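PDB 3UMO: ATP-dependent 6-phosphofructokinase isozyme 2 from Escherichia coli, which catalyses the ATP-dependent phosphorylation of D-fructose 6-phosphate to fructose 1,6-bisphosphate, the first committing step of glycolysis, as a homodimer inhibited allosterically by ATP. Local coordinates for residues A[3-8]-A[56-61]. Sequence-based numbering, arbitrary orientation.
Sequences RIYTLT and TAIFPA
Residues 3-8 and 56-61 pair as neighbouring parallel strands in the central sheet, with Tyr5 opposite Thr56, Thr6 opposite Ala57 and Leu7 opposite Ile58. The axes of the two short strands come within 4.6 Å at their closest and are inclined by 24°. Four backbone hydrogen bonds join them: Thr56 N to Ile4 O, Thr6 N to Thr56 O, Ile58 N to Thr6 O at 2.7 Å, and Thr8 N to Ile58 O. Tyr5, Leu7, Thr56 and Ile58 share one face of the sheet. The Tyr5 ring lies alongside the Thr56 side chain, both pointing the same way, and CD2 of Tyr5 comes within 3.6 Å of CB of Thr56. Farther along, CD1 of Leu7 packs 3.9 Å from CG2 of Ile58. Tyr5 OH is hydrogen-bonded to Glu129 and sits over the centre of the Arg3 guanidinium. A leucine in place of Tyr5 would probably leave Glu129 without this hydroxyl partner and lose much of the ring's contact along Thr56. A bend at chi3 (42°) brings the end of the Arg3 chain toward Thr56, where a water bridges NH2 (2.8 Å) to Thr56 OG1 and Ile4 O. On the other face, Thr6 OG1 lies 3.5 Å from CA of Ala57. Its chi1 of 75° sets OG1 between backbone N and carbonyl carbon, where it bonds to Gly41 O and receives a hydrogen bond from a second water. That water also donates to Ile58 O and bonds Thr8 OG1 at 2.7 Å, tying both strands together near the substrate-binding residue Gly41. Helix 40-50 packs on this face through Thr6 and Phe59. It lies in the connection between the paired strands, within the Rossmann-like alpha/beta core of the ribokinase (PfkB) fold.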
ATOM      1  N   ARG A   3     -18.933  12.951 -41.072  1.00 32.68           N
ATOM      2  CA  ARG A   3     -17.905  11.989 -40.697  1.00 36.55           C
ATOM      3  C   ARG A   3     -17.141  12.434 -39.452  1.00 30.53           C
ATOM      4  O   ARG A   3     -17.031  13.627 -39.166  1.00 30.87           O
ATOM      5  CB  ARG A   3     -16.947  11.753 -41.864  1.00 29.70           C
ATOM      6  CG  ARG A   3     -17.640  11.221 -43.118  1.00 42.74           C
ATOM      7  CD  ARG A   3     -16.629  10.610 -44.060  1.00 55.36           C
ATOM      8  NE  ARG A   3     -15.654   9.818 -43.314  1.00 66.34           N
ATOM      9  CZ  ARG A   3     -14.630   9.171 -43.860  1.00 70.57           C
ATOM     10  NH1 ARG A   3     -14.432   9.217 -45.171  1.00 71.40           N
ATOM     11  NH2 ARG A   3     -13.797   8.483 -43.091  1.00 70.74           N
ATOM     12  N   ILE A   4     -16.618  11.460 -38.715  1.00 23.51           N
ATOM     13  CA  ILE A   4     -15.884  11.731 -37.484  1.00 22.12           C
ATOM     14  C   ILE A   4     -14.469  11.169 -37.544  1.00 27.10           C
ATOM     15  O   ILE A   4     -14.258  10.019 -37.945  1.00 27.19           O
ATOM     16  CB  ILE A   4     -16.612  11.132 -36.268  1.00 26.52           C
ATOM     17  CG1 ILE A   4     -18.037  11.680 -36.189  1.00 27.50           C
ATOM     18  CG2 ILE A   4     -15.854  11.432 -34.980  1.00 25.53           C
ATOM     19  CD1 ILE A   4     -18.937  10.913 -35.224  1.00 29.43           C
ATOM     20  N   TYR A   5     -13.503  11.990 -37.144  1.00 22.97           N
ATOM     21  CA  TYR A   5     -12.112  11.578 -37.069  1.00 24.31           C
ATOM     22  C   TYR A   5     -11.581  11.862 -35.677  1.00 23.08           C
ATOM     23  O   TYR A   5     -12.069  12.767 -34.992  1.00 20.93           O
ATOM     24  CB  TYR A   5     -11.274  12.348 -38.094  1.00 22.62           C
ATOM     25  CG  TYR A   5     -11.663  12.087 -39.531  1.00 22.05           C
ATOM     26  CD1 TYR A   5     -12.710  12.779 -40.123  1.00 24.80           C
ATOM     27  CD2 TYR A   5     -10.976  11.152 -40.297  1.00 29.22           C
ATOM     28  CE1 TYR A   5     -13.073  12.538 -41.439  1.00 27.53           C
ATOM     29  CE2 TYR A   5     -11.329  10.908 -41.613  1.00 30.90           C
ATOM     30  CZ  TYR A   5     -12.376  11.603 -42.175  1.00 31.01           C
ATOM     31  OH  TYR A   5     -12.723  11.369 -43.486  1.00 35.48           O
ATOM     32  N   THR A   6     -10.581  11.100 -35.248  1.00 19.27           N
ATOM     33  CA  THR A   6      -9.897  11.433 -34.002  1.00 20.51           C
ATOM     34  C   THR A   6      -8.397  11.543 -34.227  1.00 22.00           C
ATOM     35  O   THR A   6      -7.850  10.968 -35.181  1.00 23.48           O
ATOM     36  CB  THR A   6     -10.172  10.424 -32.860  1.00 21.53           C
ATOM     37  OG1 THR A   6      -9.434   9.219 -33.093  1.00 24.16           O
ATOM     38  CG2 THR A   6     -11.665  10.125 -32.727  1.00 22.71           C
ATOM     39  N   LEU A   7      -7.741  12.293 -33.353  1.00 21.32           N
ATOM     40  CA  LEU A   7      -6.305  12.494 -33.458  1.00 22.83           C
ATOM     41  C   LEU A   7      -5.640  12.195 -32.125  1.00 21.61           C
ATOM     42  O   LEU A   7      -6.000  12.783 -31.099  1.00 22.66           O
ATOM     43  CB  LEU A   7      -5.991  13.929 -33.893  1.00 22.47           C
ATOM     44  CG  LEU A   7      -4.499  14.255 -33.959  1.00 23.04           C
ATOM     45  CD1 LEU A   7      -3.816  13.389 -35.007  1.00 23.66           C
ATOM     46  CD2 LEU A   7      -4.285  15.736 -34.255  1.00 22.49           C
ATOM     47  N   THR A   8      -4.678  11.275 -32.140  1.00 19.84           N
ATOM     48  CA  THR A   8      -3.961  10.876 -30.929  1.00 16.98           C
ATOM     49  C   THR A   8      -2.475  11.056 -31.162  1.00 22.49           C
ATOM     50  O   THR A   8      -1.839  10.214 -31.795  1.00 22.36           O
ATOM     51  CB  THR A   8      -4.220   9.401 -30.581  1.00 23.44           C
ATOM     52  OG1 THR A   8      -5.628   9.177 -30.518  1.00 22.46           O
ATOM     53  CG2 THR A   8      -3.601   9.043 -29.228  1.00 23.99           C
ATOM     54  N   THR A  56     -12.640   7.505 -37.651  1.00 24.45           N
ATOM     55  CA  THR A  56     -11.311   7.134 -38.120  1.00 25.37           C
ATOM     56  C   THR A  56     -10.244   7.695 -37.191  1.00 24.25           C
ATOM     57  O   THR A  56     -10.175   8.907 -36.977  1.00 25.27           O
ATOM     58  CB  THR A  56     -11.060   7.631 -39.550  1.00 24.30           C
ATOM     59  OG1 THR A  56     -12.015   7.028 -40.429  1.00 23.87           O
ATOM     60  CG2 THR A  56      -9.661   7.249 -40.009  1.00 25.22           C
ATOM     61  N   ALA A  57      -9.414   6.810 -36.645  1.00 25.13           N
ATOM     62  CA  ALA A  57      -8.352   7.220 -35.726  1.00 26.05           C
ATOM     63  C   ALA A  57      -7.065   7.568 -36.468  1.00 24.69           C
ATOM     64  O   ALA A  57      -6.468   6.713 -37.123  1.00 24.61           O
ATOM     65  CB  ALA A  57      -8.086   6.130 -34.700  1.00 24.17           C
ATOM     66  N   ILE A  58      -6.630   8.820 -36.342  1.00 22.74           N
ATOM     67  CA  ILE A  58      -5.370   9.261 -36.936  1.00 23.40           C
ATOM     68  C   ILE A  58      -4.319   9.274 -35.832  1.00 19.54           C
ATOM     69  O   ILE A  58      -4.561   9.832 -34.761  1.00 22.60           O
ATOM     70  CB  ILE A  58      -5.494  10.684 -37.526  1.00 22.41           C
ATOM     71  CG1 ILE A  58      -6.660  10.760 -38.517  1.00 25.27           C
ATOM     72  CG2 ILE A  58      -4.187  11.112 -38.191  1.00 26.75           C
ATOM     73  CD1 ILE A  58      -6.991  12.178 -38.969  1.00 28.85           C
ATOM     74  N   PHE A  59      -3.167   8.655 -36.086  1.00 22.93           N
ATOM     75  CA  PHE A  59      -2.098   8.588 -35.085  1.00 21.05           C
ATOM     76  C   PHE A  59      -0.770   8.126 -35.680  1.00 25.16           C
ATOM     77  O   PHE A  59      -0.748   7.445 -36.708  1.00 25.62           O
ATOM     78  CB  PHE A  59      -2.495   7.675 -33.906  1.00 19.41           C
ATOM     79  CG  PHE A  59      -2.798   6.255 -34.304  1.00 22.80           C
ATOM     80  CD1 PHE A  59      -1.800   5.288 -34.292  1.00 21.50           C
ATOM     81  CD2 PHE A  59      -4.087   5.881 -34.671  1.00 27.55           C
ATOM     82  CE1 PHE A  59      -2.074   3.971 -34.658  1.00 24.71           C
ATOM     83  CE2 PHE A  59      -4.375   4.566 -35.036  1.00 28.72           C
ATOM     84  CZ  PHE A  59      -3.364   3.609 -35.029  1.00 24.91           C
ATOM     85  N   PRO A  60       0.345   8.503 -35.033  1.00 19.46           N
ATOM     86  CA  PRO A  60       1.653   7.977 -35.425  1.00 20.68           C
ATOM     87  C   PRO A  60       1.841   6.578 -34.855  1.00 23.91           C
ATOM     88  O   PRO A  60       1.448   6.312 -33.714  1.00 24.33           O
ATOM     89  CB  PRO A  60       2.632   8.945 -34.755  1.00 21.47           C
ATOM     90  CG  PRO A  60       1.904   9.417 -33.527  1.00 24.73           C
ATOM     91  CD  PRO A  60       0.446   9.479 -33.928  1.00 22.55           C
ATOM     92  N   ALA A  61       2.436   5.695 -35.646  1.00 24.22           N
ATOM     93  CA  ALA A  61       2.741   4.351 -35.188  1.00 25.58           C
ATOM     94  C   ALA A  61       4.171   4.002 -35.582  1.00 24.76           C
ATOM     95  O   ALA A  61       4.613   4.313 -36.690  1.00 26.67           O
ATOM     96  CB  ALA A  61       1.768   3.357 -35.789  1.00 24.44           C
TER
HETATM   97  O   HOH W   1     -14.435   8.471 -40.401  1.00 36.27           O
HETATM   98  O   HOH W   2      -6.626   8.817 -33.055  1.00 20.39           O